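Local coordinates for benzoate transport porin BenP (Acinetobacter baumannii AB307-0294, PDB 5DL8), which forms an outer-membrane beta-barrel of the OprD porin family that probably lets small solutes through, at residues Y325-F329 against K330-P334. Sequence-based numbering, arbitrary orientation.
Sequences YGYDF and KDYIP
The hydroxyl of Tyr327 points at the edge of the Tyr332 ring, near its plane, with Tyr327 OH 4.2 Å from Tyr332 CE1. Tyr327 OH also lies 4.0 Å from Asp331 OD2; phenol ring and carboxylate cross at about a right angle, and at that separation the contact is loose. Within 325-329, Tyr327 CD2 sits over the centre of one face of the Phe329 ring, while Phe329 CG lies in plane at the edge of the Tyr327 ring; His278 adds an edge-to-face contact with Tyr327. With CG anti to the backbone N (chi1 -179°), the Asp328 carboxylate lies beside the carbonyl carbon, where the chain continues to Lys330. Asp328 OD1 accepts Lys330 N at 3.0 Å with a nearly straight N-H, on the anti side and somewhat out of the carboxylate plane. Beyond it, Phe329 O takes Tyr332 N and Ile333 N, each at 2.9 Å, from opposite faces of the carbonyl plane; the Ile333 bond is the straighter, 151° against 130°. These bonds help hold the loop of the beta-hairpin 319-328/336-349, across which Phe329 pairs with Leu336. Since Lys330 NZ stays 6.8 Å from Asp328 OD1, the aspartate meets this lysine through its backbone N-H, and charge attraction probably adds only modestly.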
ATOM      1  N   TYR A 325     -13.584  -5.129 -14.341  1.00 31.30           N
ATOM      2  CA  TYR A 325     -14.930  -5.613 -14.132  1.00 33.95           C
ATOM      3  C   TYR A 325     -15.021  -6.414 -12.844  1.00 33.14           C
ATOM      4  O   TYR A 325     -14.149  -7.240 -12.588  1.00 35.72           O
ATOM      5  CB  TYR A 325     -15.490  -6.392 -15.301  1.00 36.11           C
ATOM      6  CG  TYR A 325     -16.893  -6.993 -14.946  1.00 38.46           C
ATOM      7  CD1 TYR A 325     -17.992  -6.150 -14.807  1.00 38.48           C
ATOM      8  CD2 TYR A 325     -17.059  -8.397 -14.612  1.00 38.83           C
ATOM      9  CE1 TYR A 325     -19.241  -6.637 -14.455  1.00 39.37           C
ATOM     10  CE2 TYR A 325     -18.290  -8.921 -14.236  1.00 39.14           C
ATOM     11  CZ  TYR A 325     -19.409  -8.049 -14.187  1.00 40.64           C
ATOM     12  OH  TYR A 325     -20.693  -8.513 -13.818  1.00 40.31           O
ATOM     13  N   GLY A 326     -16.044  -6.153 -12.023  1.00 32.77           N
ATOM     14  CA  GLY A 326     -16.180  -6.708 -10.638  1.00 32.02           C
ATOM     15  C   GLY A 326     -17.639  -7.216 -10.427  1.00 33.91           C
ATOM     16  O   GLY A 326     -18.566  -6.539 -10.828  1.00 32.78           O
ATOM     17  N   TYR A 327     -17.839  -8.384  -9.795  1.00 34.73           N
ATOM     18  CA  TYR A 327     -19.179  -8.776  -9.371  1.00 37.33           C
ATOM     19  C   TYR A 327     -19.174  -9.231  -7.938  1.00 38.90           C
ATOM     20  O   TYR A 327     -18.347 -10.124  -7.529  1.00 37.64           O
ATOM     21  CB  TYR A 327     -19.825  -9.812 -10.246  1.00 39.45           C
ATOM     22  CG  TYR A 327     -21.338  -9.924  -9.936  1.00 43.82           C
ATOM     23  CD1 TYR A 327     -22.231  -8.953 -10.370  1.00 43.31           C
ATOM     24  CD2 TYR A 327     -21.909 -11.062  -9.207  1.00 45.08           C
ATOM     25  CE1 TYR A 327     -23.613  -9.017 -10.087  1.00 44.51           C
ATOM     26  CE2 TYR A 327     -23.283 -11.105  -8.950  1.00 47.09           C
ATOM     27  CZ  TYR A 327     -24.125 -10.073  -9.402  1.00 47.61           C
ATOM     28  OH  TYR A 327     -25.476 -10.092  -9.090  1.00 50.67           O
ATOM     29  N   ASP A 328     -20.111  -8.634  -7.182  1.00 40.07           N
ATOM     30  CA  ASP A 328     -20.334  -8.997  -5.812  1.00 43.08           C
ATOM     31  C   ASP A 328     -21.518 -10.001  -5.810  1.00 44.61           C
ATOM     32  O   ASP A 328     -22.669  -9.605  -6.113  1.00 44.56           O
ATOM     33  CB  ASP A 328     -20.629  -7.804  -4.863  1.00 44.42           C
ATOM     34  CG  ASP A 328     -20.822  -8.305  -3.388  1.00 47.25           C
ATOM     35  OD1 ASP A 328     -21.167  -9.500  -3.210  1.00 46.59           O
ATOM     36  OD2 ASP A 328     -20.599  -7.559  -2.443  1.00 48.95           O
ATOM     37  N   PHE A 329     -21.244 -11.265  -5.444  1.00 43.23           N
ATOM     38  CA  PHE A 329     -22.265 -12.334  -5.594  1.00 45.43           C
ATOM     39  C   PHE A 329     -23.273 -12.477  -4.452  1.00 46.82           C
ATOM     40  O   PHE A 329     -23.947 -13.477  -4.473  1.00 47.06           O
ATOM     41  CB  PHE A 329     -21.627 -13.728  -5.792  1.00 44.69           C
ATOM     42  CG  PHE A 329     -20.958 -13.956  -7.123  1.00 44.20           C
ATOM     43  CD1 PHE A 329     -19.662 -13.525  -7.342  1.00 41.81           C
ATOM     44  CD2 PHE A 329     -21.599 -14.675  -8.136  1.00 46.29           C
ATOM     45  CE1 PHE A 329     -19.008 -13.783  -8.550  1.00 42.55           C
ATOM     46  CE2 PHE A 329     -20.971 -14.893  -9.375  1.00 47.89           C
ATOM     47  CZ  PHE A 329     -19.645 -14.468  -9.566  1.00 45.86           C
ATOM     48  N   LYS A 330     -23.375 -11.537  -3.491  1.00 50.59           N
ATOM     49  CA  LYS A 330     -24.369 -11.598  -2.377  1.00 59.06           C
ATOM     50  C   LYS A 330     -25.799 -12.192  -2.736  1.00 62.23           C
ATOM     51  O   LYS A 330     -26.342 -12.922  -1.931  1.00 65.76           O
ATOM     52  CB  LYS A 330     -24.457 -10.302  -1.444  1.00 62.55           C
ATOM     53  CG  LYS A 330     -24.605  -8.878  -2.062  1.00 66.33           C
ATOM     54  CD  LYS A 330     -24.774  -7.654  -1.102  1.00 67.04           C
ATOM     55  CE  LYS A 330     -26.118  -7.621  -0.337  1.00 74.34           C
ATOM     56  NZ  LYS A 330     -27.324  -7.315  -1.178  1.00 76.56           N
ATOM     57  N   ASP A 331     -26.368 -11.957  -3.931  1.00 64.46           N
ATOM     58  CA  ASP A 331     -27.704 -12.527  -4.233  1.00 64.96           C
ATOM     59  C   ASP A 331     -27.638 -14.079  -4.493  1.00 65.44           C
ATOM     60  O   ASP A 331     -28.621 -14.766  -4.171  1.00 68.99           O
ATOM     61  CB  ASP A 331     -28.478 -11.846  -5.414  1.00 67.50           C
ATOM     62  CG  ASP A 331     -28.461 -10.269  -5.422  1.00 69.21           C
ATOM     63  OD1 ASP A 331     -28.371  -9.551  -4.375  1.00 69.31           O
ATOM     64  OD2 ASP A 331     -28.586  -9.731  -6.559  1.00 67.79           O
ATOM     65  N   TYR A 332     -26.562 -14.642  -5.092  1.00 61.39           N
ATOM     66  CA  TYR A 332     -26.456 -16.136  -5.274  1.00 60.81           C
ATOM     67  C   TYR A 332     -25.673 -16.772  -4.074  1.00 59.11           C
ATOM     68  O   TYR A 332     -26.200 -17.717  -3.438  1.00 55.22           O
ATOM     69  CB  TYR A 332     -25.933 -16.644  -6.695  1.00 60.29           C
ATOM     70  CG  TYR A 332     -26.634 -16.017  -7.882  1.00 63.67           C
ATOM     71  CD1 TYR A 332     -26.352 -14.654  -8.274  1.00 62.72           C
ATOM     72  CD2 TYR A 332     -27.653 -16.715  -8.597  1.00 66.48           C
ATOM     73  CE1 TYR A 332     -27.026 -14.019  -9.340  1.00 63.74           C
ATOM     74  CE2 TYR A 332     -28.347 -16.068  -9.677  1.00 67.97           C
ATOM     75  CZ  TYR A 332     -28.029 -14.718 -10.036  1.00 67.54           C
ATOM     76  OH  TYR A 332     -28.693 -14.076 -11.069  1.00 68.25           O
ATOM     77  N   ILE A 333     -24.443 -16.265  -3.781  1.00 52.88           N
ATOM     78  CA  ILE A 333     -23.568 -16.851  -2.761  1.00 48.84           C
ATOM     79  C   ILE A 333     -22.998 -15.792  -1.782  1.00 47.31           C
ATOM     80  O   ILE A 333     -21.950 -15.131  -2.101  1.00 43.91           O
ATOM     81  CB  ILE A 333     -22.412 -17.558  -3.452  1.00 48.12           C
ATOM     82  CG1 ILE A 333     -22.966 -18.394  -4.599  1.00 50.24           C
ATOM     83  CG2 ILE A 333     -21.549 -18.338  -2.444  1.00 44.39           C
ATOM     84  CD1 ILE A 333     -21.933 -19.352  -5.143  1.00 50.96           C
ATOM     85  N   PRO A 334     -23.627 -15.639  -0.573  1.00 46.43           N
ATOM     86  CA  PRO A 334     -23.097 -14.528   0.266  1.00 44.88           C
ATOM     87  C   PRO A 334     -21.651 -14.723   0.636  1.00 40.97           C
ATOM     88  O   PRO A 334     -21.187 -15.839   0.696  1.00 37.69           O
ATOM     89  CB  PRO A 334     -24.007 -14.511   1.501  1.00 46.74           C
ATOM     90  CG  PRO A 334     -25.280 -15.132   1.012  1.00 49.53           C
ATOM     91  CD  PRO A 334     -24.852 -16.219   0.035  1.00 49.25           C
TER